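Local coordinates for acyltransferase (Streptococcus pneumoniae, PDB 5UG1), which probably transfers acetyl groups to hydroxyl groups of cell-wall peptidoglycan, as the C-terminal catalytic domain of peptidoglycan O-acetyltransferase A, at residues V144-E149 with A155-Y160; A125-V130 with E136-T141; V58-G63 with D72-I77. All blocks are in the same frame, centred on the assembly; numbering follows the deposited sequence.

Interaction 1 (V144-E149 with A155-Y160); sequences VHFGSE and AGAKLY. With 03S (methanesulfonic acid), chain B.
A phenylalanine ring laid flat on helix backbone defines this buried apolar contact: Phe146, in the loop that runs into helix 150-171, folds back over the second turn of that helix at Gly156 and Ala157. Gly156, with no side chain to stand in the way, lets the ring settle directly on the main chain; its carbonyl carbon lies 3.7 Å from Phe146 CD1. The same peptide group continues under the ring, with Ala157 N 3.3 Å from Phe146 CE1. Ala157 CB adds a contact of 3.6 Å with Phe146 CE1, and Tyr160 CB a looser touch one turn on. Phe146 attains this pose with CG held between its own backbone N and carbonyl carbon (chi1 53°), which swings the ring across to the helix. Its carbonyl oxygen accepts from Arg16 NE.

One residue earlier the same loop enters the ligand pocket. His145 ND1 is hydrogen-bonded to Asp142 OD2 and NE2 to Ser12 OG, a charge-relay geometry consistent with the catalytic triad of SGNH-type esterases. The methanesulfonyl group sits close by, its O11 3.2 Å from His145 NE2 and 3.8 Å from Val144 CG1. Across the two segments the contact is apolar and van der Waals, with a peptide group under the ring face, while the imidazole of His145 joins the pocket; the packing of Phe146 probably helps to hold the chain just after His145 against the helix.

Interaction 2 (A125-V130 with E136-T141); sequences ADWNQV and EIWAGT
Trp138 O is gripped twice by Thr141, whose OG1 donates at 2.8 Å and whose backbone N donates at 3.1 Å, both from the same face of the carbonyl. The hydroxyl arrives well off the C=O direction, at an angle of 112°, and tilted from the carbonyl plane. Together the two bonds lock a type II beta turn, Trp138 to Thr141, with Gly140 at the third position, where the backbone takes a positive phi.

The turn presents Trp138 to Trp127, whose CG stands opposite its backbone N (chi1 167°), sending the indole out to meet it from the opposite direction. The indoles meet rim to rim, Trp127 CZ2 lying 3.6 Å from Trp138 CZ2, at the edge of Trp138 and near its plane. The two ring planes are inclined at 61°. Ile137 CD1 reaches Trp127 CH2 at 4.0 Å, while Ile137 CG1 lies over one face of the Trp138 indole, toward its rim. Trp138 NE1 is hydrogen-bonded to Ala131 O. Asp126, salt-bridged to Arg113 of helix 102-118, caps helix 127-132 through OD1, which receives Gln129 N from above the carboxylate plane.

Val90 of strand 86-90 packs on Trp127, and helix 150-171 offers Tyr160 edge-to-face to Trp127, Leu159 to Ile137 and Thr163 to Val130.

Interaction 3 (V58-G63 with D72-I77); sequences VVIATG and DDWDSI
Ile60, on the central strand 57-61, reaches helix 70-80 through two apolar contacts that share one methyl. CG2 lies 3.5 Å from Trp74 CH2, at the far end of the indole, the two side chains sliding past each other in opposite directions. The same CG2 is 3.8 Å from Ile77 CD1, and here the isoleucines meet tip to tip. Ile60 holds CG2 opposite its backbone N, whereas CG1 is turned back beside that N (chi1 -56°), which brings both branches to Ile77 CD1; its distance from CG1 is 3.9 Å.

Strand 57-61 and helix 70-80 are the first two members of a beta-alpha-beta unit completed by strand 86-90, within a five-stranded parallel sheet of order 2-1-3-4-5. Trp74 packs between the helix and the sheet, also touching Leu89 of the following strand and Met112 and Leu115 of helix 102-118.

Polar atoms gather at the C-terminal end of the strand. Thr62 OG1 comes obliquely to within 3.4 Å of Trp74 CH2, but its hydrogen-bond partner is Thr38 OG1 on helix 38-50. Thr62 O lies at the indole edge, in its plane, 3.5 Å from Trp74 CZ2. A water donates to Gly63 O at 2.8 Å and accepts a weak bond from Trp74 NE1 at 3.3 Å, spanning the exit from the strand just ahead of the pocket residues Val64 and Asn65.

In the fold
From the N terminus the contacts come in series, with none nesting or crossing. Interaction 3 is the first, closing the connection from strand 57-61 to helix 70-80 in the middle of the sheet. Interaction 2 then joins the start of helix 127-132, just after the sheet's edge strand 122-125, to the loop that follows this helix, and interaction 1 closes the next connection, onto helix 150-171. The last two adjoin: Gly147 N is probably hydrogen-bonded to Ile137 O. Interaction 3 lies on the other side of the chain's centre, about 22 Å from interaction 1 between centres, yet Tyr160 OH touches Ala61 CB, bringing the last helix against the central strand.

Interaction 1 (V144-E149 with A155-Y160)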
loop_
_atom_site.group_PDB
_atom_site.type_symbol
_atom_site.label_atom_id
_atom_site.label_comp_id
_atom_site.label_asym_id
_atom_site.label_seq_id
_atom_site.Cartn_x
_atom_site.Cartn_y
_atom_site.Cartn_z
ATOM N N VAL A 144 11.367 7.227 6.523
ATOM C CA VAL A 144 10.480 6.165 6.106
ATOM C C VAL A 144 9.329 5.956 7.094
ATOM O O VAL A 144 8.202 5.762 6.712
ATOM C CB VAL A 144 11.241 4.841 5.962
ATOM C CG1 VAL A 144 10.309 3.697 5.654
ATOM C CG2 VAL A 144 12.336 4.944 4.936
ATOM N N HIS A 145 9.682 5.988 8.362
ATOM C CA HIS A 145 8.758 5.887 9.451
ATOM C C HIS A 145 8.391 7.279 9.910
ATOM O O HIS A 145 9.117 7.894 10.631
ATOM C CB HIS A 145 9.338 5.049 10.585
ATOM C CG HIS A 145 9.612 3.628 10.207
ATOM N ND1 HIS A 145 10.843 3.196 9.797
ATOM C CD2 HIS A 145 8.800 2.556 10.133
ATOM C CE1 HIS A 145 10.781 1.917 9.506
ATOM N NE2 HIS A 145 9.555 1.502 9.713
ATOM N N PHE A 146 7.255 7.768 9.462
ATOM C CA PHE A 146 6.835 9.132 9.718
ATOM C C PHE A 146 6.753 9.512 11.197
ATOM O O PHE A 146 6.448 8.703 12.016
ATOM C CB PHE A 146 5.487 9.381 9.038
ATOM C CG PHE A 146 4.444 8.378 9.393
ATOM C CD1 PHE A 146 3.851 8.398 10.625
ATOM C CD2 PHE A 146 4.061 7.416 8.502
ATOM C CE1 PHE A 146 2.926 7.472 10.969
ATOM C CE2 PHE A 146 3.138 6.494 8.836
ATOM C CZ PHE A 146 2.550 6.516 10.060
ATOM N N GLY A 147 7.031 10.772 11.503
ATOM C CA GLY A 147 6.880 11.277 12.857
ATOM C C GLY A 147 8.051 11.051 13.796
ATOM O O GLY A 147 8.517 9.920 13.966
ATOM N N SER A 148 8.527 12.129 14.422
ATOM C CA SER A 148 9.584 12.055 15.423
ATOM C C SER A 148 9.045 12.154 16.840
ATOM O O SER A 148 9.794 11.894 17.787
ATOM C CB SER A 148 10.620 13.168 15.197
ATOM O OG SER A 148 10.019 14.442 15.362
ATOM N N GLU A 149 7.779 12.534 17.000
ATOM C CA GLU A 149 7.078 12.468 18.276
ATOM C C GLU A 149 5.598 12.263 17.985
ATOM O O GLU A 149 5.192 12.160 16.825
ATOM C CB GLU A 149 7.328 13.721 19.107
ATOM C CG GLU A 149 7.262 14.986 18.305
ATOM C CD GLU A 149 8.130 16.064 18.900
ATOM O OE1 GLU A 149 7.918 16.408 20.088
ATOM O OE2 GLU A 149 9.039 16.546 18.187
ATOM N N ALA A 155 -0.079 12.957 12.940
ATOM C CA ALA A 155 -0.325 13.664 11.686
ATOM C C ALA A 155 0.121 12.827 10.499
ATOM O O ALA A 155 -0.602 12.698 9.506
ATOM C CB ALA A 155 0.385 15.017 11.690
ATOM N N GLY A 156 1.310 12.229 10.590
ATOM C CA GLY A 156 1.768 11.369 9.513
ATOM C C GLY A 156 0.868 10.165 9.309
ATOM O O GLY A 156 0.567 9.785 8.172
ATOM N N ALA A 157 0.416 9.557 10.407
ATOM C CA ALA A 157 -0.430 8.372 10.294
ATOM C C ALA A 157 -1.773 8.716 9.665
ATOM O O ALA A 157 -2.315 7.938 8.871
ATOM C CB ALA A 157 -0.628 7.739 11.665
ATOM N N LYS A 158 -2.324 9.877 10.021
ATOM C CA LYS A 158 -3.594 10.304 9.453
ATOM C C LYS A 158 -3.469 10.592 7.960
ATOM O O LYS A 158 -4.386 10.281 7.189
ATOM C CB LYS A 158 -4.107 11.530 10.205
ATOM C CG LYS A 158 -5.510 11.911 9.834
ATOM C CD LYS A 158 -6.005 13.084 10.634
ATOM C CE LYS A 158 -7.508 13.178 10.462
ATOM N NZ LYS A 158 -7.921 12.564 9.156
ATOM N N LEU A 159 -2.348 11.191 7.533
ATOM C CA LEU A 159 -2.113 11.389 6.105
ATOM C C LEU A 159 -2.037 10.059 5.378
ATOM O O LEU A 159 -2.572 9.912 4.272
ATOM C CB LEU A 159 -0.816 12.168 5.875
ATOM C CG LEU A 159 -0.847 13.686 6.027
ATOM C CD1 LEU A 159 0.571 14.210 6.179
ATOM C CD2 LEU A 159 -1.522 14.303 4.822
ATOM N N TYR A 160 -1.357 9.086 5.982
ATOM C CA TYR A 160 -1.228 7.776 5.368
ATOM C C TYR A 160 -2.587 7.094 5.265
ATOM O O TYR A 160 -2.958 6.594 4.198
ATOM C CB TYR A 160 -0.233 6.939 6.167
ATOM C CG TYR A 160 0.114 5.586 5.579
ATOM C CD1 TYR A 160 -0.682 4.476 5.827
ATOM C CD2 TYR A 160 1.254 5.415 4.807
ATOM C CE1 TYR A 160 -0.370 3.232 5.313
ATOM C CE2 TYR A 160 1.584 4.164 4.286
ATOM C CZ TYR A 160 0.765 3.076 4.546
ATOM O OH TYR A 160 1.072 1.830 4.037
HETATM S S10 03S B . 9.244 -1.146 7.449
HETATM O O11 03S B . 9.645 0.121 6.798
HETATM O O12 03S B . 8.642 -2.050 6.445
HETATM C C13 03S B . 10.581 -1.873 8.118
#

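Interaction 2 (A125-V130 with E136-T141)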
loop_
_atom_site.group_PDB
_atom_site.type_symbol
_atom_site.label_atom_id
_atom_site.label_comp_id
_atom_site.label_asym_id
_atom_site.label_seq_id
_atom_site.Cartn_x
_atom_site.Cartn_y
_atom_site.Cartn_z
ATOM N N ALA A 125 -2.843 4.417 -4.576
ATOM C CA ALA A 125 -2.841 5.206 -3.345
ATOM C C ALA A 125 -1.426 5.763 -3.213
ATOM O O ALA A 125 -0.526 5.066 -2.727
ATOM C CB ALA A 125 -3.240 4.363 -2.135
ATOM N N ASP A 126 -1.222 7.014 -3.647
ATOM C CA ASP A 126 0.127 7.525 -3.924
ATOM C C ASP A 126 0.738 8.164 -2.674
ATOM O O ASP A 126 0.952 9.380 -2.577
ATOM C CB ASP A 126 0.099 8.499 -5.091
ATOM C CG ASP A 126 1.432 8.568 -5.815
ATOM O OD1 ASP A 126 2.455 8.153 -5.223
ATOM O OD2 ASP A 126 1.455 9.024 -6.983
ATOM N N TRP A 127 1.026 7.295 -1.705
ATOM C CA TRP A 127 1.737 7.717 -0.505
ATOM C C TRP A 127 3.057 8.401 -0.848
ATOM O O TRP A 127 3.430 9.402 -0.222
ATOM C CB TRP A 127 1.968 6.497 0.384
ATOM C CG TRP A 127 2.949 6.705 1.505
ATOM C CD1 TRP A 127 4.154 6.082 1.670
ATOM C CD2 TRP A 127 2.800 7.594 2.617
ATOM N NE1 TRP A 127 4.765 6.532 2.817
ATOM C CE2 TRP A 127 3.951 7.458 3.418
ATOM C CE3 TRP A 127 1.799 8.495 3.016
ATOM C CZ2 TRP A 127 4.134 8.196 4.596
ATOM C CZ3 TRP A 127 1.985 9.222 4.192
ATOM C CH2 TRP A 127 3.141 9.069 4.961
ATOM N N ASN A 128 3.783 7.866 -1.833
ATOM C CA ASN A 128 5.025 8.487 -2.288
ATOM C C ASN A 128 4.825 9.966 -2.608
ATOM O O ASN A 128 5.595 10.822 -2.162
ATOM C CB ASN A 128 5.549 7.736 -3.518
ATOM C CG ASN A 128 6.828 8.324 -4.069
ATOM O OD1 ASN A 128 6.803 9.288 -4.839
ATOM N ND2 ASN A 128 7.960 7.730 -3.694
ATOM N N GLN A 129 3.789 10.285 -3.385
ATOM C CA GLN A 129 3.540 11.679 -3.736
ATOM C C GLN A 129 3.139 12.500 -2.518
ATOM O O GLN A 129 3.623 13.625 -2.344
ATOM C CB GLN A 129 2.466 11.760 -4.819
ATOM C CG GLN A 129 1.942 13.160 -5.064
ATOM C CD GLN A 129 1.016 13.213 -6.264
ATOM O OE1 GLN A 129 0.361 12.224 -6.599
ATOM N NE2 GLN A 129 0.971 14.362 -6.930
ATOM N N VAL A 130 2.266 11.954 -1.660
ATOM C CA VAL A 130 1.795 12.684 -0.481
ATOM C C VAL A 130 2.945 12.927 0.497
ATOM O O VAL A 130 3.126 14.044 1.010
ATOM C CB VAL A 130 0.627 11.925 0.177
ATOM C CG1 VAL A 130 0.392 12.386 1.634
ATOM C CG2 VAL A 130 -0.646 12.099 -0.656
ATOM N N GLU A 136 7.289 18.154 7.208
ATOM C CA GLU A 136 7.201 18.273 8.659
ATOM C C GLU A 136 7.058 16.913 9.332
ATOM O O GLU A 136 7.490 16.738 10.480
ATOM C CB GLU A 136 6.035 19.191 9.052
ATOM C CG GLU A 136 4.633 18.617 8.829
ATOM C CD GLU A 136 4.172 18.652 7.372
ATOM O OE1 GLU A 136 4.975 18.998 6.485
ATOM O OE2 GLU A 136 2.997 18.325 7.113
ATOM N N ILE A 137 6.476 15.927 8.643
ATOM C CA ILE A 137 6.355 14.615 9.274
ATOM C C ILE A 137 7.627 13.798 9.140
ATOM O O ILE A 137 7.660 12.652 9.601
ATOM C CB ILE A 137 5.146 13.822 8.728
ATOM C CG1 ILE A 137 5.375 13.360 7.282
ATOM C CG2 ILE A 137 3.856 14.641 8.870
ATOM C CD1 ILE A 137 4.247 12.454 6.755
ATOM N N TRP A 138 8.684 14.350 8.533
ATOM C CA TRP A 138 9.938 13.629 8.361
ATOM C C TRP A 138 11.107 14.235 9.126
ATOM O O TRP A 138 12.174 13.615 9.177
ATOM C CB TRP A 138 10.307 13.541 6.873
ATOM C CG TRP A 138 9.205 12.938 6.064
ATOM C CD1 TRP A 138 8.417 13.568 5.138
ATOM C CD2 TRP A 138 8.731 11.585 6.145
ATOM N NE1 TRP A 138 7.488 12.683 4.630
ATOM C CE2 TRP A 138 7.665 11.461 5.229
ATOM C CE3 TRP A 138 9.118 10.464 6.892
ATOM C CZ2 TRP A 138 6.984 10.268 5.042
ATOM C CZ3 TRP A 138 8.444 9.287 6.703
ATOM C CH2 TRP A 138 7.383 9.197 5.787
ATOM N N ALA A 139 10.943 15.414 9.717
ATOM C CA ALA A 139 12.012 15.998 10.517
ATOM C C ALA A 139 12.395 15.042 11.636
ATOM O O ALA A 139 11.524 14.525 12.341
ATOM C CB ALA A 139 11.571 17.337 11.104
ATOM N N GLY A 140 13.696 14.790 11.776
ATOM C CA GLY A 140 14.208 13.950 12.834
ATOM C C GLY A 140 13.938 12.473 12.684
ATOM O O GLY A 140 14.137 11.727 13.643
ATOM N N THR A 141 13.510 12.014 11.518
ATOM C CA THR A 141 13.105 10.627 11.326
ATOM C C THR A 141 14.110 9.902 10.440
ATOM O O THR A 141 15.075 10.486 9.946
ATOM C CB THR A 141 11.705 10.546 10.711
ATOM O OG1 THR A 141 11.783 10.866 9.319
ATOM C CG2 THR A 141 10.740 11.520 11.412
#

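Interaction 3 (V58-G63 with D72-I77)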
loop_
_atom_site.group_PDB
_atom_site.type_symbol
_atom_site.label_atom_id
_atom_site.label_comp_id
_atom_site.label_asym_id
_atom_site.label_seq_id
_atom_site.Cartn_x
_atom_site.Cartn_y
_atom_site.Cartn_z
ATOM N N VAL A 58 -8.544 -5.417 -2.067
ATOM C CA VAL A 58 -7.242 -5.794 -1.527
ATOM C C VAL A 58 -6.327 -4.578 -1.594
ATOM O O VAL A 58 -6.162 -3.969 -2.661
ATOM C CB VAL A 58 -6.639 -6.975 -2.311
ATOM C CG1 VAL A 58 -5.361 -7.470 -1.637
ATOM C CG2 VAL A 58 -7.667 -8.097 -2.465
ATOM N N VAL A 59 -5.733 -4.218 -0.464
ATOM C CA VAL A 59 -4.786 -3.114 -0.406
ATOM C C VAL A 59 -3.403 -3.690 -0.142
ATOM O O VAL A 59 -3.179 -4.332 0.892
ATOM C CB VAL A 59 -5.168 -2.081 0.664
ATOM C CG1 VAL A 59 -4.266 -0.864 0.533
ATOM C CG2 VAL A 59 -6.649 -1.683 0.518
ATOM N N ILE A 60 -2.479 -3.452 -1.072
ATOM C CA ILE A 60 -1.098 -3.910 -0.965
ATOM C C ILE A 60 -0.268 -2.696 -0.565
ATOM O O ILE A 60 0.012 -1.822 -1.394
ATOM C CB ILE A 60 -0.593 -4.534 -2.276
ATOM C CG1 ILE A 60 -1.492 -5.689 -2.727
ATOM C CG2 ILE A 60 0.881 -4.999 -2.130
ATOM C CD1 ILE A 60 -1.718 -6.815 -1.668
ATOM N N ALA A 61 0.114 -2.622 0.707
ATOM C CA ALA A 61 0.836 -1.467 1.244
ATOM C C ALA A 61 2.265 -1.884 1.584
ATOM O O ALA A 61 2.645 -2.046 2.748
ATOM C CB ALA A 61 0.089 -0.890 2.465
ATOM N N THR A 62 3.065 -2.062 0.535
ATOM C CA THR A 62 4.432 -2.554 0.630
ATOM C C THR A 62 5.284 -1.824 -0.400
ATOM O O THR A 62 4.776 -1.083 -1.246
ATOM C CB THR A 62 4.526 -4.062 0.346
ATOM O OG1 THR A 62 4.083 -4.309 -0.996
ATOM C CG2 THR A 62 3.693 -4.902 1.331
ATOM N N GLY A 63 6.557 -2.100 -0.406
ATOM C CA GLY A 63 7.406 -1.623 -1.465
ATOM C C GLY A 63 8.720 -1.019 -1.057
ATOM O O GLY A 63 9.629 -1.007 -1.807
ATOM N N ASP A 72 9.556 -7.376 -11.237
ATOM C CA ASP A 72 8.946 -8.702 -11.172
ATOM C C ASP A 72 7.909 -8.782 -10.058
ATOM O O ASP A 72 6.846 -9.381 -10.240
ATOM C CB ASP A 72 10.012 -9.778 -10.985
ATOM C CG ASP A 72 10.836 -10.012 -12.245
ATOM O OD1 ASP A 72 10.479 -9.462 -13.307
ATOM O OD2 ASP A 72 11.838 -10.751 -12.178
ATOM N N ASP A 73 8.190 -8.176 -8.903
ATOM C CA ASP A 73 7.267 -8.296 -7.773
ATOM C C ASP A 73 5.918 -7.652 -8.078
ATOM O O ASP A 73 4.866 -8.235 -7.788
ATOM C CB ASP A 73 7.884 -7.691 -6.504
ATOM C CG ASP A 73 8.727 -8.708 -5.712
ATOM O OD1 ASP A 73 8.386 -9.912 -5.721
ATOM O OD2 ASP A 73 9.733 -8.316 -5.084
ATOM N N TRP A 74 5.916 -6.453 -8.663
ATOM C CA TRP A 74 4.636 -5.798 -8.890
ATOM C C TRP A 74 3.930 -6.374 -10.100
ATOM O O TRP A 74 2.698 -6.464 -10.101
ATOM C CB TRP A 74 4.822 -4.285 -9.026
ATOM C CG TRP A 74 5.138 -3.663 -7.720
ATOM C CD1 TRP A 74 6.314 -3.079 -7.347
ATOM C CD2 TRP A 74 4.272 -3.605 -6.574
ATOM N NE1 TRP A 74 6.223 -2.641 -6.041
ATOM C CE2 TRP A 74 4.980 -2.958 -5.550
ATOM C CE3 TRP A 74 2.965 -4.036 -6.326
ATOM C CZ2 TRP A 74 4.426 -2.730 -4.295
ATOM C CZ3 TRP A 74 2.414 -3.796 -5.094
ATOM C CH2 TRP A 74 3.141 -3.156 -4.086
ATOM N N ASP A 75 4.686 -6.768 -11.129
ATOM C CA ASP A 75 4.107 -7.564 -12.206
ATOM C C ASP A 75 3.426 -8.806 -11.647
ATOM O O ASP A 75 2.292 -9.129 -12.015
ATOM C CB ASP A 75 5.183 -7.981 -13.202
ATOM C CG ASP A 75 5.561 -6.883 -14.154
ATOM O OD1 ASP A 75 4.891 -5.822 -14.157
ATOM O OD2 ASP A 75 6.533 -7.101 -14.906
ATOM N N SER A 76 4.107 -9.506 -10.741
ATOM C CA SER A 76 3.603 -10.785 -10.258
ATOM C C SER A 76 2.358 -10.614 -9.395
ATOM O O SER A 76 1.378 -11.350 -9.557
ATOM C CB SER A 76 4.684 -11.516 -9.471
ATOM O OG SER A 76 4.181 -12.757 -9.026
ATOM N N ILE A 77 2.385 -9.679 -8.442
ATOM C CA ILE A 77 1.243 -9.575 -7.544
ATOM C C ILE A 77 0.017 -9.116 -8.322
ATOM O O ILE A 77 -1.096 -9.601 -8.097
ATOM C CB ILE A 77 1.571 -8.664 -6.344
ATOM C CG1 ILE A 77 0.635 -8.972 -5.173
ATOM C CG2 ILE A 77 1.518 -7.193 -6.722
ATOM C CD1 ILE A 77 1.089 -8.370 -3.879
HETATM O O HOH W 1 9.015 -1.915 -4.389
#